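Probable ATP-dependent kinase TDA10 (Saccharomyces cerevisiae, PDB 1ODF) is probably an ATP-dependent kinase of the GLYK family whose specificity is not yet known. Local coordinates at residues S37-S42 with D212-V217; A68-F73 with G160-F165; G219-Q224 with A243-Y248; L273-D276 with N280-S283. One frame throughout, in Å; residues are numbered along the deposited sequence.

Contact 1: residues S37-S42 with D212-V217; sequences SGPQGS and DNINNV. With SO4 (sulfate ion), chain B.
Pro39 meets the turn and first residues of helix 216-232 with the flank of its ring: CB lies 3.8 Å from Val217 CG2, and CG is 4.1 Å from Ile214 CD1. The two aliphatic partners reach the ring differently. Ile214 extends CG1 anti to its backbone N (chi1 -161°) and then turns at chi2, which carries CD1 alone to the ring. Val217, with CG1 likewise anti to N, puts CG1 4.0 Å from Gln40 O, while CG2 is the methyl against the proline. One water bridges the backbones, donating to Val217 O and, weakly, to Gln40 O. Gly38 to Ser42 form the first part of the P-loop (Walker A), predicted to bind ATP, just after strand 32-37. Here a sulfate sits in it, gripped by the amide of Gly41, whose N is 2.9 Å from sulfate O2 in a straight bond, and by those of Gly43 and Ser45. A type II turn from Pro39 to Ser42 shapes this part of the loop, and Pro39 O accepts twice: from Ser42 N at 3.0 Å, and from Ser42 OG at 2.7 Å in the carbonyl plane. Gln40 OE1 is hydrogen-bonded to Tyr252 OH of helix 249-262.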
loop_
_atom_site.group_PDB
_atom_site.type_symbol
_atom_site.label_atom_id
_atom_site.label_comp_id
_atom_site.label_asym_id
_atom_site.label_seq_id
_atom_site.Cartn_x
_atom_site.Cartn_y
_atom_site.Cartn_z
ATOM N N SER A 37 -2.596 0.604 -5.046
ATOM C CA SER A 37 -1.749 -0.579 -4.967
ATOM C C SER A 37 -0.905 -0.731 -6.230
ATOM O O SER A 37 -1.406 -0.594 -7.353
ATOM C CB SER A 37 -2.616 -1.828 -4.791
ATOM O OG SER A 37 -1.839 -2.959 -4.453
ATOM N N GLY A 38 0.375 -1.020 -6.042
ATOM C CA GLY A 38 1.256 -1.189 -7.181
ATOM C C GLY A 38 2.639 -1.634 -6.752
ATOM O O GLY A 38 3.055 -1.358 -5.629
ATOM N N PRO A 39 3.378 -2.331 -7.621
ATOM C CA PRO A 39 4.714 -2.772 -7.220
ATOM C C PRO A 39 5.611 -1.604 -6.861
ATOM O O PRO A 39 5.379 -0.476 -7.287
ATOM C CB PRO A 39 5.211 -3.533 -8.450
ATOM C CG PRO A 39 3.944 -4.074 -9.044
ATOM C CD PRO A 39 3.023 -2.868 -8.946
ATOM N N GLN A 40 6.625 -1.871 -6.052
ATOM C CA GLN A 40 7.570 -0.828 -5.673
ATOM C C GLN A 40 8.226 -0.308 -6.957
ATOM O O GLN A 40 8.675 -1.092 -7.792
ATOM C CB GLN A 40 8.617 -1.413 -4.738
ATOM C CG GLN A 40 8.035 -1.907 -3.427
ATOM C CD GLN A 40 8.796 -3.091 -2.862
ATOM O OE1 GLN A 40 8.778 -4.187 -3.440
ATOM N NE2 GLN A 40 9.474 -2.881 -1.733
ATOM N N GLY A 41 8.265 1.009 -7.116
ATOM C CA GLY A 41 8.852 1.591 -8.309
ATOM C C GLY A 41 7.837 1.911 -9.403
ATOM O O GLY A 41 8.166 2.544 -10.406
ATOM N N SER A 42 6.598 1.480 -9.218
ATOM C CA SER A 42 5.568 1.729 -10.222
ATOM C C SER A 42 5.141 3.196 -10.278
ATOM O O SER A 42 4.576 3.642 -11.278
ATOM C CB SER A 42 4.343 0.850 -9.948
ATOM O OG SER A 42 3.727 1.192 -8.716
ATOM N N ASP A 212 3.851 -5.399 -17.313
ATOM C CA ASP A 212 4.009 -6.527 -18.239
ATOM C C ASP A 212 5.025 -7.555 -17.750
ATOM O O ASP A 212 4.958 -8.731 -18.106
ATOM C CB ASP A 212 4.424 -6.022 -19.624
ATOM C CG ASP A 212 5.598 -5.065 -19.567
ATOM O OD1 ASP A 212 6.590 -5.384 -18.883
ATOM O OD2 ASP A 212 5.530 -3.994 -20.208
ATOM N N ASN A 213 5.980 -7.112 -16.944
ATOM C CA ASN A 213 6.980 -8.027 -16.403
ATOM C C ASN A 213 7.318 -7.622 -14.980
ATOM O O ASN A 213 7.755 -6.497 -14.731
ATOM C CB ASN A 213 8.242 -8.029 -17.268
ATOM C CG ASN A 213 9.301 -8.978 -16.743
ATOM O OD1 ASN A 213 9.020 -10.144 -16.447
ATOM N ND2 ASN A 213 10.530 -8.486 -16.628
ATOM N N ILE A 214 7.120 -8.545 -14.047
ATOM C CA ILE A 214 7.378 -8.254 -12.647
ATOM C C ILE A 214 8.855 -8.005 -12.328
ATOM O O ILE A 214 9.184 -7.394 -11.306
ATOM C CB ILE A 214 6.836 -9.377 -11.729
ATOM C CG1 ILE A 214 6.688 -8.840 -10.304
ATOM C CG2 ILE A 214 7.771 -10.578 -11.745
ATOM C CD1 ILE A 214 5.772 -7.611 -10.199
ATOM N N ASN A 215 9.745 -8.472 -13.197
ATOM C CA ASN A 215 11.165 -8.264 -12.962
ATOM C C ASN A 215 11.532 -6.812 -13.233
ATOM O O ASN A 215 12.684 -6.407 -13.075
ATOM C CB ASN A 215 12.003 -9.223 -13.813
ATOM C CG ASN A 215 11.964 -10.645 -13.283
ATOM O OD1 ASN A 215 12.176 -10.880 -12.091
ATOM N ND2 ASN A 215 11.699 -11.603 -14.165
ATOM N N ASN A 216 10.538 -6.028 -13.633
ATOM C CA ASN A 216 10.756 -4.611 -13.877
ATOM C C ASN A 216 11.101 -3.984 -12.535
ATOM O O ASN A 216 11.777 -2.956 -12.468
ATOM C CB ASN A 216 9.488 -3.955 -14.435
ATOM C CG ASN A 216 9.238 -4.310 -15.889
ATOM O OD1 ASN A 216 8.272 -3.845 -16.499
ATOM N ND2 ASN A 216 10.111 -5.135 -16.452
ATOM N N VAL A 217 10.634 -4.619 -11.465
ATOM C CA VAL A 217 10.881 -4.133 -10.118
ATOM C C VAL A 217 12.379 -4.049 -9.825
ATOM O O VAL A 217 12.833 -3.075 -9.230
ATOM C CB VAL A 217 10.174 -5.027 -9.062
ATOM C CG1 VAL A 217 10.578 -4.608 -7.651
ATOM C CG2 VAL A 217 8.665 -4.903 -9.216
HETATM S S SO4 B . 6.653 3.907 -5.805
HETATM O O1 SO4 B . 7.201 3.959 -7.173
HETATM O O2 SO4 B . 7.185 2.725 -5.103
HETATM O O3 SO4 B . 7.062 5.118 -5.081
HETATM O O4 SO4 B . 5.176 3.851 -5.866
HETATM O O HOH W 1 11.562 -0.767 -7.376
#

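Contact 2: residues A68-F73 with G160-F165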
loop_
_atom_site.group_PDB
_atom_site.type_symbol
_atom_site.label_atom_id
_atom_site.label_comp_id
_atom_site.label_asym_id
_atom_site.label_seq_id
_atom_site.Cartn_x
_atom_site.Cartn_y
_atom_site.Cartn_z
ATOM N N ALA A 68 -2.568 8.410 3.936
ATOM C CA ALA A 68 -1.567 7.650 4.654
ATOM C C ALA A 68 -0.964 6.561 3.780
ATOM O O ALA A 68 -1.616 6.030 2.884
ATOM C CB ALA A 68 -2.175 7.026 5.916
ATOM N N SER A 69 0.307 6.274 4.024
ATOM C CA SER A 69 0.996 5.191 3.344
ATOM C C SER A 69 0.931 4.098 4.396
ATOM O O SER A 69 1.023 4.382 5.592
ATOM C CB SER A 69 2.458 5.538 3.078
ATOM O OG SER A 69 3.238 4.353 2.996
ATOM N N ILE A 70 0.746 2.856 3.982
ATOM C CA ILE A 70 0.697 1.788 4.966
ATOM C C ILE A 70 1.988 1.779 5.800
ATOM O O ILE A 70 1.975 1.400 6.971
ATOM C CB ILE A 70 0.486 0.399 4.288
ATOM C CG1 ILE A 70 0.361 -0.696 5.353
ATOM C CG2 ILE A 70 1.629 0.101 3.329
ATOM C CD1 ILE A 70 -0.875 -0.568 6.237
ATOM N N ASP A 71 3.098 2.223 5.218
ATOM C CA ASP A 71 4.358 2.228 5.958
ATOM C C ASP A 71 4.406 3.254 7.091
ATOM O O ASP A 71 5.291 3.206 7.947
ATOM C CB ASP A 71 5.524 2.401 4.999
ATOM C CG ASP A 71 5.768 1.154 4.171
ATOM O OD1 ASP A 71 6.465 1.247 3.139
ATOM O OD2 ASP A 71 5.264 0.074 4.561
ATOM N N ASP A 72 3.441 4.167 7.104
ATOM C CA ASP A 72 3.346 5.149 8.169
ATOM C C ASP A 72 3.093 4.369 9.462
ATOM O O ASP A 72 3.356 4.864 10.562
ATOM C CB ASP A 72 2.153 6.085 7.948
ATOM C CG ASP A 72 2.383 7.096 6.848
ATOM O OD1 ASP A 72 3.516 7.174 6.323
ATOM O OD2 ASP A 72 1.420 7.828 6.523
ATOM N N PHE A 73 2.572 3.152 9.315
ATOM C CA PHE A 73 2.247 2.305 10.461
ATOM C C PHE A 73 3.271 1.231 10.795
ATOM O O PHE A 73 2.934 0.240 11.444
ATOM C CB PHE A 73 0.877 1.636 10.263
ATOM C CG PHE A 73 -0.284 2.579 10.372
ATOM C CD1 PHE A 73 -0.626 3.415 9.313
ATOM C CD2 PHE A 73 -1.032 2.643 11.546
ATOM C CE1 PHE A 73 -1.701 4.308 9.422
ATOM C CE2 PHE A 73 -2.106 3.531 11.667
ATOM C CZ PHE A 73 -2.438 4.362 10.601
ATOM N N GLY A 160 -0.084 1.348 -0.642
ATOM C CA GLY A 160 0.969 0.398 -0.328
ATOM C C GLY A 160 1.215 -0.509 -1.525
ATOM O O GLY A 160 0.377 -0.607 -2.429
ATOM N N TRP A 161 2.364 -1.182 -1.530
ATOM C CA TRP A 161 2.723 -2.073 -2.629
ATOM C C TRP A 161 2.011 -3.426 -2.559
ATOM O O TRP A 161 1.989 -4.156 -3.549
ATOM C CB TRP A 161 4.250 -2.296 -2.674
ATOM C CG TRP A 161 4.777 -2.999 -1.468
ATOM C CD1 TRP A 161 5.165 -2.429 -0.287
ATOM C CD2 TRP A 161 4.859 -4.413 -1.276
ATOM N NE1 TRP A 161 5.475 -3.407 0.634
ATOM C CE2 TRP A 161 5.292 -4.633 0.052
ATOM C CE3 TRP A 161 4.601 -5.521 -2.095
ATOM C CZ2 TRP A 161 5.467 -5.912 0.578
ATOM C CZ3 TRP A 161 4.776 -6.786 -1.572
ATOM C CH2 TRP A 161 5.203 -6.972 -0.248
ATOM N N PHE A 162 1.434 -3.758 -1.405
ATOM C CA PHE A 162 0.734 -5.035 -1.247
ATOM C C PHE A 162 -0.749 -4.921 -0.846
ATOM O O PHE A 162 -1.369 -5.909 -0.444
ATOM C CB PHE A 162 1.472 -5.907 -0.227
ATOM C CG PHE A 162 1.434 -5.365 1.179
ATOM C CD1 PHE A 162 0.445 -5.778 2.077
ATOM C CD2 PHE A 162 2.385 -4.443 1.608
ATOM C CE1 PHE A 162 0.405 -5.281 3.387
ATOM C CE2 PHE A 162 2.358 -3.934 2.922
ATOM C CZ PHE A 162 1.364 -4.356 3.814
ATOM N N LEU A 163 -1.320 -3.730 -0.954
ATOM C CA LEU A 163 -2.717 -3.555 -0.602
ATOM C C LEU A 163 -3.602 -4.350 -1.565
ATOM O O LEU A 163 -3.478 -4.239 -2.790
ATOM C CB LEU A 163 -3.102 -2.076 -0.649
ATOM C CG LEU A 163 -2.340 -1.092 0.247
ATOM C CD1 LEU A 163 -3.038 0.262 0.213
ATOM C CD2 LEU A 163 -2.277 -1.612 1.670
ATOM N N GLY A 164 -4.495 -5.160 -1.006
ATOM C CA GLY A 164 -5.374 -5.946 -1.847
ATOM C C GLY A 164 -4.994 -7.414 -1.901
ATOM O O GLY A 164 -5.829 -8.252 -2.248
ATOM N N PHE A 165 -3.741 -7.733 -1.573
ATOM C CA PHE A 165 -3.292 -9.125 -1.575
ATOM C C PHE A 165 -4.072 -9.874 -0.503
ATOM O O PHE A 165 -4.324 -9.342 0.582
ATOM C CB PHE A 165 -1.792 -9.222 -1.252
ATOM C CG PHE A 165 -0.891 -8.648 -2.311
ATOM C CD1 PHE A 165 -1.413 -7.954 -3.405
ATOM C CD2 PHE A 165 0.498 -8.759 -2.186
ATOM C CE1 PHE A 165 -0.564 -7.374 -4.359
ATOM C CE2 PHE A 165 1.356 -8.185 -3.131
ATOM C CZ PHE A 165 0.821 -7.488 -4.220
HETATM O O HOH W 2 5.743 -2.541 3.286
#
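Ile70 turns its CB toward the loop 160-165, and its branches divide between Gly160, Phe162 and Leu163. CG2 rests 3.7 Å from Gly160 CA, on a residue with no side chain to stand in its way. CG1, placed anti to the backbone N (chi1 -177°), comes obliquely to the tip of the Phe162 ring, 4.1 Å from CZ, the two side chains running at about a right angle. Leu163 CD2 adds a looser contact, 4.3 Å from Ile70 CB. Phe162 is held in turn by its neighbours: its CD2 lies 3.2 Å above one face of the Trp161 indole, toward the rim, and Tyr192 meets it edge-to-face. The polar link is a water that accepts from Trp161 NE1 at 2.8 Å and donates to Asp71 OD2 at 2.9 Å, lying in the indole plane; His102 NE2 also binds that carboxylate oxygen. Within 68-73, Ser69 OG accepts from Asp71 N in an ST turn, and Asp72 OD2, salt-bridged to Lys130, takes the amide of Ser69. The contact thus joins neighbouring strands 65-69 and 155-160 at the C-terminal end of the parallel sheet, where P-loop kinases have their active site.

Contact 3: residues G219-Q224 with A243-Y248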
loop_
_atom_site.group_PDB
_atom_site.type_symbol
_atom_site.label_atom_id
_atom_site.label_comp_id
_atom_site.label_asym_id
_atom_site.label_seq_id
_atom_site.Cartn_x
_atom_site.Cartn_y
_atom_site.Cartn_z
ATOM N N GLY A 219 14.783 -3.683 -12.001
ATOM C CA GLY A 219 15.242 -2.560 -12.791
ATOM C C GLY A 219 14.969 -1.222 -12.138
ATOM O O GLY A 219 15.878 -0.410 -11.975
ATOM N N TRP A 220 13.718 -0.991 -11.755
ATOM C CA TRP A 220 13.334 0.267 -11.129
ATOM C C TRP A 220 14.121 0.591 -9.861
ATOM O O TRP A 220 14.431 1.752 -9.602
ATOM C CB TRP A 220 11.839 0.263 -10.817
ATOM C CG TRP A 220 10.965 0.136 -12.029
ATOM C CD1 TRP A 220 11.245 0.575 -13.291
ATOM C CD2 TRP A 220 9.637 -0.402 -12.079
ATOM N NE1 TRP A 220 10.174 0.351 -14.122
ATOM C CE2 TRP A 220 9.173 -0.248 -13.404
ATOM C CE3 TRP A 220 8.794 -0.997 -11.131
ATOM C CZ2 TRP A 220 7.901 -0.667 -13.806
ATOM C CZ3 TRP A 220 7.528 -1.414 -11.533
ATOM C CH2 TRP A 220 7.096 -1.245 -12.861
ATOM N N ARG A 221 14.444 -0.419 -9.064
ATOM C CA ARG A 221 15.197 -0.155 -7.846
ATOM C C ARG A 221 16.696 0.007 -8.126
ATOM O O ARG A 221 17.394 0.716 -7.398
ATOM C CB ARG A 221 14.970 -1.258 -6.812
ATOM C CG ARG A 221 15.558 -0.915 -5.445
ATOM C CD ARG A 221 15.076 0.462 -4.970
ATOM N NE ARG A 221 15.907 0.993 -3.892
ATOM C CZ ARG A 221 15.714 0.756 -2.597
ATOM N NH1 ARG A 221 16.536 1.283 -1.699
ATOM N NH2 ARG A 221 14.690 0.016 -2.196
ATOM N N LEU A 222 17.187 -0.647 -9.176
ATOM C CA LEU A 222 18.594 -0.537 -9.549
ATOM C C LEU A 222 18.846 0.895 -9.997
ATOM O O LEU A 222 19.889 1.481 -9.696
ATOM C CB LEU A 222 18.934 -1.500 -10.693
ATOM C CG LEU A 222 19.212 -2.957 -10.305
ATOM C CD1 LEU A 222 19.027 -3.866 -11.515
ATOM C CD2 LEU A 222 20.622 -3.076 -9.737
ATOM N N GLN A 223 17.877 1.453 -10.715
ATOM C CA GLN A 223 17.977 2.817 -11.200
ATOM C C GLN A 223 18.038 3.772 -10.017
ATOM O O GLN A 223 18.972 4.564 -9.896
ATOM C CB GLN A 223 16.768 3.160 -12.070
ATOM C CG GLN A 223 16.636 4.647 -12.390
ATOM C CD GLN A 223 15.246 5.028 -12.892
ATOM O OE1 GLN A 223 14.926 6.215 -13.031
ATOM N NE2 GLN A 223 14.413 4.023 -13.166
ATOM N N GLN A 224 17.038 3.679 -9.147
ATOM C CA GLN A 224 16.936 4.535 -7.969
ATOM C C GLN A 224 18.230 4.579 -7.150
ATOM O O GLN A 224 18.702 5.652 -6.771
ATOM C CB GLN A 224 15.779 4.058 -7.085
ATOM C CG GLN A 224 15.428 5.001 -5.944
ATOM C CD GLN A 224 14.307 4.472 -5.055
ATOM O OE1 GLN A 224 14.473 3.488 -4.329
ATOM N NE2 GLN A 224 13.155 5.130 -5.110
ATOM N N ALA A 243 19.279 -8.573 -3.451
ATOM C CA ALA A 243 18.944 -9.227 -2.199
ATOM C C ALA A 243 17.744 -8.523 -1.578
ATOM O O ALA A 243 16.872 -9.163 -0.986
ATOM C CB ALA A 243 20.144 -9.182 -1.246
ATOM N N PHE A 244 17.710 -7.203 -1.721
ATOM C CA PHE A 244 16.617 -6.407 -1.187
ATOM C C PHE A 244 15.309 -6.792 -1.871
ATOM O O PHE A 244 14.342 -7.158 -1.204
ATOM C CB PHE A 244 16.871 -4.911 -1.404
ATOM C CG PHE A 244 15.743 -4.030 -0.923
ATOM C CD1 PHE A 244 15.620 -3.702 0.427
ATOM C CD2 PHE A 244 14.773 -3.563 -1.814
ATOM C CE1 PHE A 244 14.544 -2.922 0.883
ATOM C CE2 PHE A 244 13.699 -2.790 -1.366
ATOM C CZ PHE A 244 13.587 -2.470 -0.013
ATOM N N VAL A 245 15.295 -6.708 -3.201
ATOM C CA VAL A 245 14.106 -7.028 -3.982
ATOM C C VAL A 245 13.674 -8.483 -3.818
ATOM O O VAL A 245 12.482 -8.775 -3.769
ATOM C CB VAL A 245 14.328 -6.707 -5.485
ATOM C CG1 VAL A 245 13.072 -7.024 -6.294
ATOM C CG2 VAL A 245 14.690 -5.236 -5.645
ATOM N N ASP A 246 14.640 -9.390 -3.719
ATOM C CA ASP A 246 14.339 -10.808 -3.551
ATOM C C ASP A 246 13.430 -11.037 -2.345
ATOM O O ASP A 246 12.698 -12.023 -2.288
ATOM C CB ASP A 246 15.637 -11.616 -3.380
ATOM C CG ASP A 246 16.356 -11.869 -4.705
ATOM O OD1 ASP A 246 17.499 -12.373 -4.688
ATOM O OD2 ASP A 246 15.780 -11.568 -5.766
ATOM N N ARG A 247 13.489 -10.128 -1.377
ATOM C CA ARG A 247 12.661 -10.239 -0.183
ATOM C C ARG A 247 11.177 -10.054 -0.508
ATOM O O ARG A 247 10.316 -10.590 0.185
ATOM C CB ARG A 247 13.082 -9.192 0.851
ATOM C CG ARG A 247 14.266 -9.591 1.711
ATOM C CD ARG A 247 14.977 -8.364 2.269
ATOM N NE ARG A 247 14.090 -7.433 2.972
ATOM C CZ ARG A 247 13.558 -7.648 4.173
ATOM N NH1 ARG A 247 13.813 -8.778 4.829
ATOM N NH2 ARG A 247 12.788 -6.718 4.730
ATOM N N TYR A 248 10.885 -9.307 -1.568
ATOM C CA TYR A 248 9.505 -9.038 -1.958
ATOM C C TYR A 248 8.957 -9.939 -3.066
ATOM O O TYR A 248 7.752 -10.169 -3.142
ATOM C CB TYR A 248 9.376 -7.577 -2.385
ATOM C CG TYR A 248 9.670 -6.596 -1.277
ATOM C CD1 TYR A 248 8.638 -6.021 -0.538
ATOM C CD2 TYR A 248 10.984 -6.234 -0.968
ATOM C CE1 TYR A 248 8.902 -5.105 0.483
ATOM C CE2 TYR A 248 11.262 -5.324 0.050
ATOM C CZ TYR A 248 10.217 -4.761 0.772
ATOM O OH TYR A 248 10.480 -3.857 1.780
#
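Arg221 brings its charged end to the Phe244 ring, with NH2 leading: this nitrogen is 3.1 Å from Phe244 CE2 and 3.5 Å from CZ. The guanidinium carbon CZ stands 4.7 Å from the ring centroid and 25° off the normal, a cation-pi contact over the face. The guanidinium does not lie flat on the ring; the two planes are 69° apart, and NH2 approaches obliquely near the CE2 rim. Nearer the helix axes, Arg221 CB packs on Val245 CG2 at 4.2 Å, so the aliphatic root and the cationic tip of one side chain serve neighbouring residues of helix 238-246. CG leaves anti to the backbone N, and a single bend at chi2 (52°) brings the end round to the ring. Further out, Phe244 is backed by Tyr248, whose CE2 lies 3.6 Å above the ring plane, offset toward its rim. Tyr248 meets Trp161 edge-to-face and touches Gln40 of the P-loop. Arg221 NH1 makes a long, weak ion pair with Glu225 of its own helix, and Val245 also touches Val217 and Tyr218. Helices 216-232 and 238-246, consecutive in the chain, are thereby packed together as a helical pair beside the predicted ATP site, with Phe244 close to Gln40 and to a second bound sulfate, distinct from the one in the P-loop.

Contact 4: residues L273-D276 with N280-S283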
loop_
_atom_site.group_PDB
_atom_site.type_symbol
_atom_site.label_atom_id
_atom_site.label_comp_id
_atom_site.label_asym_id
_atom_site.label_seq_id
_atom_site.Cartn_x
_atom_site.Cartn_y
_atom_site.Cartn_z
ATOM N N LEU A 273 -4.548 -0.398 -14.129
ATOM C CA LEU A 273 -3.670 0.175 -15.137
ATOM C C LEU A 273 -2.451 -0.703 -15.354
ATOM O O LEU A 273 -1.745 -1.054 -14.399
ATOM C CB LEU A 273 -3.193 1.564 -14.709
ATOM C CG LEU A 273 -4.193 2.676 -14.393
ATOM C CD1 LEU A 273 -3.422 3.929 -14.025
ATOM C CD2 LEU A 273 -5.084 2.944 -15.587
ATOM N N GLY A 274 -2.212 -1.060 -16.611
ATOM C CA GLY A 274 -1.057 -1.871 -16.938
ATOM C C GLY A 274 0.020 -0.949 -17.469
ATOM O O GLY A 274 -0.220 -0.220 -18.427
ATOM N N ILE A 275 1.199 -0.961 -16.851
ATOM C CA ILE A 275 2.279 -0.086 -17.303
ATOM C C ILE A 275 3.551 -0.856 -17.611
ATOM O O ILE A 275 3.793 -1.924 -17.049
ATOM C CB ILE A 275 2.612 1.001 -16.261
ATOM C CG1 ILE A 275 3.332 0.378 -15.059
ATOM C CG2 ILE A 275 1.338 1.691 -15.819
ATOM C CD1 ILE A 275 3.804 1.396 -14.033
ATOM N N ASP A 276 4.363 -0.294 -18.505
ATOM C CA ASP A 276 5.620 -0.913 -18.921
ATOM C C ASP A 276 6.826 -0.333 -18.184
ATOM O O ASP A 276 6.682 0.559 -17.341
ATOM C CB ASP A 276 5.810 -0.736 -20.431
ATOM C CG ASP A 276 5.981 0.728 -20.840
ATOM O OD1 ASP A 276 5.943 1.006 -22.061
ATOM O OD2 ASP A 276 6.160 1.599 -19.957
ATOM N N ASN A 280 4.829 3.478 -18.847
ATOM C CA ASN A 280 3.865 3.825 -19.891
ATOM C C ASN A 280 2.672 2.869 -19.853
ATOM O O ASN A 280 2.842 1.654 -19.733
ATOM C CB ASN A 280 4.512 3.754 -21.280
ATOM C CG ASN A 280 5.437 4.927 -21.565
ATOM O OD1 ASN A 280 5.027 6.092 -21.503
ATOM N ND2 ASN A 280 6.691 4.623 -21.893
ATOM N N VAL A 281 1.471 3.427 -19.972
ATOM C CA VAL A 281 0.239 2.643 -19.949
ATOM C C VAL A 281 -0.042 1.935 -21.275
ATOM O O VAL A 281 -0.148 2.576 -22.319
ATOM C CB VAL A 281 -0.975 3.537 -19.636
ATOM C CG1 VAL A 281 -2.250 2.706 -19.638
ATOM C CG2 VAL A 281 -0.780 4.230 -18.299
ATOM N N TYR A 282 -0.168 0.612 -21.230
ATOM C CA TYR A 282 -0.465 -0.154 -22.432
ATOM C C TYR A 282 -1.917 -0.649 -22.420
ATOM O O TYR A 282 -2.471 -0.995 -23.469
ATOM C CB TYR A 282 0.514 -1.327 -22.578
ATOM C CG TYR A 282 0.586 -2.257 -21.386
ATOM C CD1 TYR A 282 -0.389 -3.238 -21.176
ATOM C CD2 TYR A 282 1.638 -2.161 -20.467
ATOM C CE1 TYR A 282 -0.313 -4.108 -20.076
ATOM C CE2 TYR A 282 1.723 -3.015 -19.373
ATOM C CZ TYR A 282 0.748 -3.988 -19.179
ATOM O OH TYR A 282 0.842 -4.834 -18.094
ATOM N N SER A 283 -2.533 -0.675 -21.238
ATOM C CA SER A 283 -3.926 -1.105 -21.122
ATOM C C SER A 283 -4.605 -0.586 -19.858
ATOM O O SER A 283 -3.964 -0.358 -18.825
ATOM C CB SER A 283 -4.048 -2.637 -21.165
ATOM O OG SER A 283 -4.013 -3.204 -19.865
#
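The beta hairpin of strands 269-275 and 281-287 closes one edge of the central sheet, and this contact lies at its turn end, where a beta bulge shifts the register between Gly274 and Ile275. Gly274 and Ser283 form an antiparallel hydrogen-bonded pair, Gly274 N reaching Ser283 O at 2.9 Å in a nearly straight bond. Gly274 O in turn receives Tyr282 N at 2.9 Å. Ile275 and Val281 make a non-hydrogen-bonded pair, their CG2 methyls 4.1 Å apart on the face packed by Val8 of helix 8-24. Tyr282 folds its ring back over the opposite strand: with CG between the backbone N and the carbonyl carbon (chi1 55°), one face covers Gly274, whose CA is 4.0 Å from the ring centroid in a CH-pi contact. The lack of a side chain at Gly274 lets the ring come this near. Beyond the bulge Asp276 N binds Asn280 O at 2.8 Å, and the Asp276 carboxylate returns the bond, its OD2 taking Asn280 N at 2.6 Å from a direction 40° above the carboxylate plane. Asn280 CB lies against the same carboxylate, whose plane is 79° from that of the amide. Both backbone groups of Asn280 are thus engaged by one residue, and its N-H probably helps stabilise the negative charge of Asp276 at this partly exposed turn.

Contact 1 holds the first part of the sulfate-bound P-loop, and the other three all touch it. From contact 2, Leu163 O receives a probable hydrogen bond from Ser37 OG (2.7 Å), and Trp161 packs along Gly38 and Gln40. Contact 3, whose centre is about 10 Å from that of contact 1, shares helix 216-232 with it; Trp220 CE3 comes to 3.3 Å from Gln40 O. Contact 4 approaches through Ile275 CD1, 3.6 Å from Ser42 O. Contacts 2 and 4 reach the same sheet but do not touch, their nearest atoms being about 12 Å apart. Along the chain, contact 2 is nested within the loop that contact 1 closes, while contacts 3 and 4 follow.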